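Local coordinates for protein fructose-1,6-bisphosphatase (Pyrococcus furiosus, PDB 1XI6) that catalyses the magnesium-dependent hydrolysis of fructose 1,6-bisphosphate to fructose 6-phosphate and phosphate, with weak activity toward inositol 1-phosphate, at residues T129-F133 against F142-K146. Sequence-based numbering, arbitrary orientation.
Sequences TERFF and FLNGK
Phe133 and Leu143 form an antiparallel non-hydrogen-bonded pair in the beta hairpin of strands 131-136 and 140-143, and they illustrate how side-chain packing can add to such a pair. Both point to the same face of the large mixed sheet of this inositol monophosphatase-family enzyme, the face on which helix 184-193 packs through Ala189 and Met193. Leu143 lays one methyl over the flat of the aromatic ring: CD1 stands 3.9 Å from the centroid of the Phe133 ring, 15° off its normal, a CH-pi contact. With CG anti to the backbone N (chi1 163°), Leu143 reaches across to the neighbouring strand, and the same methyl also meets the aliphatic part of Arg131, CD1 lying 3.6 Å from Arg131 CB. Arg131 and Leu143 cross at a slant, whereas Phe133 and Leu143 lie side by side; the arginine chain runs extended past the leucine to its salt bridge with Glu126. An alanine in place of Phe133 would probably open a gap beneath helix 184-193 and deprive the Leu143 methyl of the ring face on which it rests.

Where the strand pairing gives way to the type I' turn from Leu143 to Lys146, polar atoms take over. The Asn144 backbone N donates to Phe132 O at 2.8 Å, while the side-chain OD1 of Asn144, not its backbone O, accepts from Phe132 N. The asparagine CG lies anti to the carbonyl carbon of its own residue, which swings the amide back toward Phe132 and gives the Phe132 N-H a side-chain carbonyl. Phe132 N thus reaches Asn144 OD1 at 2.9 Å, the donor tilted 35° from the carbonyl plane.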
# COMPACT_ATOMS: atom_id res chain seq x y z
N THR A 129 3.74 12.96 7.11
CA THR A 129 3.64 14.06 6.14
C THR A 129 2.21 14.59 6.01
O THR A 129 1.99 15.57 5.30
CB THR A 129 4.09 13.62 4.75
OG1 THR A 129 3.30 12.51 4.33
CG2 THR A 129 5.56 13.21 4.75
N GLU A 130 1.27 13.93 6.68
CA GLU A 130 -0.18 14.21 6.60
C GLU A 130 -0.75 14.10 5.18
O GLU A 130 -1.63 14.86 4.78
CB GLU A 130 -0.54 15.55 7.25
CG GLU A 130 -0.34 15.53 8.76
CD GLU A 130 -0.76 16.83 9.43
OE1 GLU A 130 -0.81 16.86 10.69
OE2 GLU A 130 -1.05 17.83 8.73
N ARG A 131 -0.23 13.14 4.42
CA ARG A 131 -0.54 13.01 3.01
C ARG A 131 -1.66 12.02 2.78
O ARG A 131 -1.59 10.88 3.23
CB ARG A 131 0.70 12.59 2.23
CG ARG A 131 1.64 13.72 1.96
CD ARG A 131 2.65 13.30 0.95
NE ARG A 131 3.75 14.24 0.84
CZ ARG A 131 5.03 13.92 1.02
NH1 ARG A 131 5.95 14.85 0.88
NH2 ARG A 131 5.39 12.68 1.31
N PHE A 132 -2.67 12.47 2.06
CA PHE A 132 -3.85 11.67 1.78
C PHE A 132 -3.89 11.30 0.31
O PHE A 132 -4.27 12.09 -0.52
CB PHE A 132 -5.10 12.44 2.21
CG PHE A 132 -6.38 11.66 2.07
CD1 PHE A 132 -6.48 10.36 2.55
CD2 PHE A 132 -7.49 12.24 1.48
CE1 PHE A 132 -7.67 9.64 2.42
CE2 PHE A 132 -8.68 11.54 1.34
CZ PHE A 132 -8.77 10.24 1.82
N PHE A 133 -3.45 10.08 0.01
CA PHE A 133 -3.42 9.59 -1.36
C PHE A 133 -4.73 8.88 -1.70
O PHE A 133 -5.22 8.06 -0.92
CB PHE A 133 -2.28 8.60 -1.58
CG PHE A 133 -0.91 9.19 -1.39
CD1 PHE A 133 -0.28 9.12 -0.15
CD2 PHE A 133 -0.24 9.78 -2.46
CE1 PHE A 133 1.00 9.65 0.03
CE2 PHE A 133 1.04 10.31 -2.30
CZ PHE A 133 1.66 10.25 -1.05
N PHE A 142 -4.98 10.98 -6.76
CA PHE A 142 -4.98 12.27 -6.07
C PHE A 142 -4.12 12.23 -4.80
O PHE A 142 -4.05 11.20 -4.13
CB PHE A 142 -6.41 12.67 -5.70
CG PHE A 142 -7.32 12.83 -6.89
CD1 PHE A 142 -7.46 14.08 -7.50
CD2 PHE A 142 -8.02 11.74 -7.40
CE1 PHE A 142 -8.30 14.24 -8.62
CE2 PHE A 142 -8.86 11.88 -8.52
CZ PHE A 142 -9.00 13.14 -9.12
N LEU A 143 -3.48 13.35 -4.50
CA LEU A 143 -2.83 13.57 -3.21
C LEU A 143 -3.44 14.82 -2.62
O LEU A 143 -3.42 15.87 -3.24
CB LEU A 143 -1.31 13.70 -3.39
CG LEU A 143 -0.45 14.31 -2.27
CD1 LEU A 143 -0.54 13.47 -1.01
CD2 LEU A 143 0.98 14.41 -2.72
N ASN A 144 -3.98 14.72 -1.41
CA ASN A 144 -4.76 15.80 -0.78
C ASN A 144 -5.68 16.54 -1.77
O ASN A 144 -5.64 17.76 -1.85
CB ASN A 144 -3.85 16.83 -0.08
CG ASN A 144 -2.92 16.21 0.95
OD1 ASN A 144 -3.27 15.25 1.63
ND2 ASN A 144 -1.73 16.77 1.07
N GLY A 145 -6.47 15.78 -2.52
CA GLY A 145 -7.42 16.37 -3.46
C GLY A 145 -6.91 16.73 -4.85
O GLY A 145 -7.71 16.79 -5.79
N LYS A 146 -5.61 16.97 -5.00
CA LYS A 146 -5.06 17.48 -6.26
C LYS A 146 -4.51 16.34 -7.12
O LYS A 146 -3.73 15.51 -6.63
CB LYS A 146 -3.98 18.55 -6.00
CG LYS A 146 -4.49 19.80 -5.28